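Local coordinates for alginate biosynthesis protein AlgJ (Pseudomonas putida, PDB 4O8V), which probably takes part, with AlgI and AlgF in an inner-membrane complex, in acetylating mannuronate residues of alginate in the periplasm, at residues Q36-T48 with F288-R300. Numbering follows the deposited sequence. Where two conformers were deposited one is given.
Sequences QENLALIRGVRDT and FDPQWIAQLKNSR
R300 grips the carboxylate of D47 in a bidentate, side-on salt bridge, NE to OD2 (2.8 Å) and NH2 to OD1 (2.9 Å), the two flat groups turned 31° apart. S299 OG donates to the anti side of the same OD2, 2.5 Å away, while R46 NH1 forms a salt bridge to OD1 on its anti side, so each oxygen of D47 takes two donors and R46, D47 and R300 make a salt-bridge network. R300 NH2 also bonds A95 O and NH1 bonds N96 OD1, while R46 binds Q50 and N96 O. R43, its CG trans to the backbone N (chi1 -176°), slants back so that A40 CA lies over one face of its guanidinium, and its CG sits 3.3 Å above the R300 guanidinium, toward the rim. Replacing D47 by an alanine removes both oxygens and is likely to leave R300 and R46 without the carboxylate they share and S299 OG without its acceptor. Beside this network, with no side chain on G44, its CA comes 3.0 Å from L296 O in a CA-H...O contact. L296 is a knob among L41, G44, V45 and T48, its CD2 3.4 Å from T48 OG1. Farther along, K297 CG passes L41 CD2 (3.7 Å) and its NZ forms a salt bridge with E37 OE2 on the syn lone pair. The axes of 290-297 and 36-48, part of helix 31-51, cross at 84°, a near-perpendicular helix packing on the outer side of the SGNH hydrolase-like domain, away from the predicted catalytic residues.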
loop_
_atom_site.group_PDB
_atom_site.type_symbol
_atom_site.label_atom_id
_atom_site.label_comp_id
_atom_site.label_asym_id
_atom_site.label_seq_id
_atom_site.Cartn_x
_atom_site.Cartn_y
_atom_site.Cartn_z
ATOM N N GLN A 36 18.424 1.533 2.803
ATOM C CA GLN A 36 19.074 0.619 3.741
ATOM C C GLN A 36 18.393 0.715 5.102
ATOM O O GLN A 36 18.041 -0.292 5.726
ATOM C CB GLN A 36 20.573 0.945 3.866
ATOM C CG GLN A 36 21.306 0.217 4.995
ATOM C CD GLN A 36 22.788 0.576 5.076
ATOM O OE1 GLN A 36 23.204 1.670 4.687
ATOM N NE2 GLN A 36 23.587 -0.351 5.580
ATOM N N GLU A 37 18.181 1.950 5.537
ATOM C CA GLU A 37 17.694 2.218 6.885
ATOM C C GLU A 37 16.254 1.696 7.003
ATOM O O GLU A 37 15.916 0.945 7.935
ATOM C CB GLU A 37 17.808 3.721 7.176
ATOM C CG GLU A 37 17.948 4.105 8.634
ATOM C CD GLU A 37 19.138 3.461 9.363
ATOM O OE1 GLU A 37 20.177 3.150 8.733
ATOM O OE2 GLU A 37 19.026 3.278 10.593
ATOM N N ASN A 38 15.417 2.054 6.029
ATOM C CA ASN A 38 14.044 1.561 5.996
ATOM C C ASN A 38 13.960 0.029 5.907
ATOM O O ASN A 38 13.097 -0.575 6.542
ATOM C CB ASN A 38 13.261 2.188 4.841
ATOM C CG ASN A 38 12.859 3.615 5.134
ATOM O OD1 ASN A 38 12.685 3.998 6.298
ATOM N ND2 ASN A 38 12.728 4.423 4.082
ATOM N N LEU A 39 14.843 -0.606 5.136
ATOM C CA LEU A 39 14.827 -2.064 5.051
ATOM C C LEU A 39 15.207 -2.713 6.384
ATOM O O LEU A 39 14.674 -3.770 6.738
ATOM C CB LEU A 39 15.771 -2.553 3.963
ATOM C CG LEU A 39 15.225 -2.291 2.563
ATOM C CD1 LEU A 39 16.359 -2.246 1.517
ATOM C CD2 LEU A 39 14.161 -3.323 2.188
ATOM N N ALA A 40 16.145 -2.102 7.102
ATOM C CA ALA A 40 16.537 -2.642 8.405
ATOM C C ALA A 40 15.358 -2.545 9.365
ATOM O O ALA A 40 15.135 -3.434 10.192
ATOM C CB ALA A 40 17.764 -1.907 8.962
ATOM N N LEU A 41 14.579 -1.479 9.240
ATOM C CA LEU A 41 13.373 -1.345 10.063
ATOM C C LEU A 41 12.283 -2.333 9.666
ATOM O O LEU A 41 11.612 -2.906 10.534
ATOM C CB LEU A 41 12.845 0.087 10.007
ATOM C CG LEU A 41 13.794 1.051 10.725
ATOM C CD1 LEU A 41 13.404 2.493 10.443
ATOM C CD2 LEU A 41 13.760 0.744 12.221
ATOM N N ILE A 42 12.083 -2.539 8.365
ATOM C CA ILE A 42 11.127 -3.538 7.917
ATOM C C ILE A 42 11.483 -4.936 8.428
ATOM O O ILE A 42 10.615 -5.690 8.873
ATOM C CB ILE A 42 11.048 -3.574 6.367
ATOM C CG1 ILE A 42 10.388 -2.298 5.847
ATOM C CG2 ILE A 42 10.332 -4.839 5.885
ATOM C CD1 ILE A 42 10.579 -2.102 4.326
ATOM N N ARG A 43 12.766 -5.275 8.357
ATOM C CA ARG A 43 13.244 -6.560 8.830
ATOM C C ARG A 43 13.018 -6.711 10.348
ATOM O O ARG A 43 12.645 -7.787 10.831
ATOM C CB ARG A 43 14.723 -6.727 8.485
ATOM C CG ARG A 43 15.292 -8.082 8.849
ATOM C CD ARG A 43 16.663 -7.957 9.468
ATOM N NE ARG A 43 17.656 -7.382 8.571
ATOM C CZ ARG A 43 18.448 -6.360 8.886
ATOM N NH1 ARG A 43 19.325 -5.903 7.998
ATOM N NH2 ARG A 43 18.362 -5.790 10.081
ATOM N N GLY A 44 13.234 -5.633 11.084
ATOM C CA GLY A 44 13.022 -5.655 12.525
ATOM C C GLY A 44 11.557 -5.842 12.868
ATOM O O GLY A 44 11.200 -6.536 13.824
ATOM N N VAL A 45 10.697 -5.222 12.075
ATOM C CA VAL A 45 9.262 -5.398 12.237
ATOM C C VAL A 45 8.873 -6.857 11.985
ATOM O O VAL A 45 8.139 -7.447 12.782
ATOM C CB VAL A 45 8.474 -4.466 11.302
ATOM C CG1 VAL A 45 7.041 -4.926 11.211
ATOM C CG2 VAL A 45 8.580 -3.006 11.804
ATOM N N ARG A 46 9.376 -7.439 10.900
ATOM C CA ARG A 46 9.139 -8.855 10.599
ATOM C C ARG A 46 9.541 -9.752 11.770
ATOM O O ARG A 46 8.814 -10.680 12.138
ATOM C CB ARG A 46 9.905 -9.281 9.351
ATOM C CG ARG A 46 9.793 -10.758 9.009
ATOM C CD ARG A 46 11.164 -11.448 9.085
ATOM N NE ARG A 46 11.101 -12.863 8.736
ATOM C CZ ARG A 46 11.279 -13.861 9.601
ATOM N NH1 ARG A 46 11.543 -13.596 10.871
ATOM N NH2 ARG A 46 11.203 -15.124 9.193
ATOM N N ASP A 47 10.709 -9.481 12.339
ATOM C CA ASP A 47 11.213 -10.320 13.423
ATOM C C ASP A 47 10.358 -10.137 14.691
ATOM O O ASP A 47 10.072 -11.109 15.411
ATOM C CB ASP A 47 12.680 -9.991 13.728
ATOM C CG ASP A 47 13.632 -10.423 12.623
ATOM O OD1 ASP A 47 13.233 -11.163 11.684
ATOM O OD2 ASP A 47 14.812 -10.025 12.703
ATOM N N THR A 48 9.964 -8.895 14.963
ATOM C CA THR A 48 9.113 -8.579 16.116
ATOM C C THR A 48 7.743 -9.287 16.017
ATOM O O THR A 48 7.273 -9.908 16.981
ATOM C CB THR A 48 8.900 -7.059 16.234
ATOM O OG1 THR A 48 10.153 -6.423 16.490
ATOM C CG2 THR A 48 7.919 -6.718 17.345
ATOM N N PHE A 288 9.853 8.250 18.687
ATOM C CA PHE A 288 10.114 6.927 19.246
ATOM C C PHE A 288 11.378 6.863 20.090
ATOM O O PHE A 288 12.336 7.598 19.863
ATOM C CB PHE A 288 10.180 5.896 18.126
ATOM C CG PHE A 288 8.910 5.797 17.341
ATOM C CD1 PHE A 288 7.856 5.033 17.810
ATOM C CD2 PHE A 288 8.758 6.489 16.144
ATOM C CE1 PHE A 288 6.672 4.949 17.089
ATOM C CE2 PHE A 288 7.574 6.410 15.426
ATOM C CZ PHE A 288 6.536 5.633 15.904
ATOM N N ASP A 289 11.356 5.989 21.089
ATOM C CA ASP A 289 12.515 5.757 21.954
ATOM C C ASP A 289 13.678 5.211 21.112
ATOM O O ASP A 289 13.520 4.190 20.440
ATOM C CB ASP A 289 12.131 4.767 23.068
ATOM C CG ASP A 289 13.212 4.600 24.115
ATOM O OD1 ASP A 289 14.344 5.058 23.886
ATOM O OD2 ASP A 289 12.926 3.992 25.173
ATOM N N PRO A 290 14.848 5.873 21.144
ATOM C CA PRO A 290 15.951 5.335 20.338
ATOM C C PRO A 290 16.330 3.892 20.704
ATOM O O PRO A 290 16.762 3.130 19.837
ATOM C CB PRO A 290 17.103 6.298 20.635
ATOM C CG PRO A 290 16.727 6.961 21.933
ATOM C CD PRO A 290 15.247 7.099 21.858
ATOM N N GLN A 291 16.140 3.514 21.962
ATOM C CA GLN A 291 16.432 2.151 22.374
ATOM C C GLN A 291 15.569 1.155 21.617
ATOM O O GLN A 291 16.024 0.063 21.260
ATOM C CB GLN A 291 16.228 1.987 23.879
ATOM C CG GLN A 291 17.307 2.595 24.683
ATOM C CD GLN A 291 17.451 1.930 26.027
ATOM O OE1 GLN A 291 16.590 1.158 26.448
ATOM N NE2 GLN A 291 18.550 2.207 26.701
ATOM N N TRP A 292 14.321 1.531 21.358
ATOM C CA TRP A 292 13.428 0.641 20.646
ATOM C C TRP A 292 13.772 0.592 19.168
ATOM O O TRP A 292 13.739 -0.471 18.542
ATOM C CB TRP A 292 11.981 1.060 20.834
ATOM C CG TRP A 292 11.069 0.048 20.233
ATOM C CD1 TRP A 292 11.097 -1.309 20.431
ATOM C CD2 TRP A 292 10.003 0.298 19.325
ATOM N NE1 TRP A 292 10.109 -1.915 19.694
ATOM C CE2 TRP A 292 9.420 -0.949 19.009
ATOM C CE3 TRP A 292 9.486 1.455 18.743
ATOM C CZ2 TRP A 292 8.338 -1.064 18.141
ATOM C CZ3 TRP A 292 8.417 1.336 17.885
ATOM C CH2 TRP A 292 7.851 0.086 17.593
ATOM N N ILE A 293 14.137 1.744 18.609
ATOM C CA ILE A 293 14.560 1.787 17.225
ATOM C C ILE A 293 15.770 0.873 17.057
ATOM O O ILE A 293 15.837 0.109 16.093
ATOM C CB ILE A 293 14.887 3.232 16.777
ATOM C CG1 ILE A 293 13.592 4.054 16.742
ATOM C CG2 ILE A 293 15.590 3.229 15.409
ATOM C CD1 ILE A 293 13.807 5.541 16.497
ATOM N N ALA A 294 16.692 0.929 18.018
ATOM C CA ALA A 294 17.907 0.131 17.990
ATOM C C ALA A 294 17.590 -1.362 17.983
ATOM O O ALA A 294 18.236 -2.136 17.276
ATOM C CB ALA A 294 18.801 0.461 19.190
ATOM N N GLN A 295 16.608 -1.752 18.789
ATOM C CA GLN A 295 16.206 -3.155 18.896
ATOM C C GLN A 295 15.710 -3.692 17.559
ATOM O O GLN A 295 16.052 -4.806 17.152
ATOM C CB GLN A 295 15.114 -3.317 19.951
ATOM C CG GLN A 295 15.598 -3.157 21.362
ATOM C CD GLN A 295 14.598 -3.683 22.361
ATOM O OE1 GLN A 295 13.520 -4.156 21.986
ATOM N NE2 GLN A 295 14.947 -3.613 23.643
ATOM N N LEU A 296 14.910 -2.875 16.885
ATOM C CA LEU A 296 14.339 -3.226 15.595
ATOM C C LEU A 296 15.435 -3.437 14.560
ATOM O O LEU A 296 15.413 -4.409 13.814
ATOM C CB LEU A 296 13.365 -2.136 15.120
ATOM C CG LEU A 296 11.979 -2.080 15.769
ATOM C CD1 LEU A 296 11.217 -0.826 15.348
ATOM C CD2 LEU A 296 11.175 -3.322 15.394
ATOM N N LYS A 297 16.413 -2.541 14.527
ATOM C CA LYS A 297 17.451 -2.633 13.511
ATOM C C LYS A 297 18.429 -3.759 13.801
ATOM O O LYS A 297 19.047 -4.298 12.888
ATOM C CB LYS A 297 18.189 -1.300 13.388
ATOM C CG LYS A 297 17.354 -0.177 12.765
ATOM C CD LYS A 297 18.113 1.148 12.810
ATOM C CE LYS A 297 19.592 0.918 12.530
ATOM N NZ LYS A 297 20.380 2.173 12.414
ATOM N N ASN A 298 18.567 -4.119 15.075
ATOM C CA ASN A 298 19.561 -5.109 15.485
ATOM C C ASN A 298 18.957 -6.476 15.759
ATOM O O ASN A 298 19.579 -7.302 16.425
ATOM C CB ASN A 298 20.308 -4.644 16.741
ATOM C CG ASN A 298 21.034 -3.330 16.544
ATOM O OD1 ASN A 298 21.167 -2.840 15.422
ATOM N ND2 ASN A 298 21.522 -2.756 17.640
ATOM N N SER A 299 17.754 -6.717 15.243
ATOM C CA SER A 299 16.997 -7.926 15.586
ATOM C C SER A 299 17.686 -9.222 15.152
ATOM O O SER A 299 17.360 -10.295 15.662
ATOM C CB SER A 299 15.596 -7.866 14.977
ATOM O OG SER A 299 15.654 -7.799 13.564
ATOM N N ARG A 300 18.627 -9.123 14.216
ATOM C CA ARG A 300 19.399 -10.285 13.777
ATOM C C ARG A 300 20.707 -10.397 14.561
ATOM O O ARG A 300 21.157 -9.426 15.169
ATOM C CB ARG A 300 19.695 -10.206 12.278
ATOM C CG ARG A 300 18.458 -10.098 11.399
ATOM C CD ARG A 300 17.729 -11.426 11.270
ATOM N NE ARG A 300 16.357 -11.268 10.785
ATOM C CZ ARG A 300 15.960 -11.490 9.531
ATOM N NH1 ARG A 300 16.833 -11.879 8.608
ATOM N NH2 ARG A 300 14.680 -11.327 9.204
#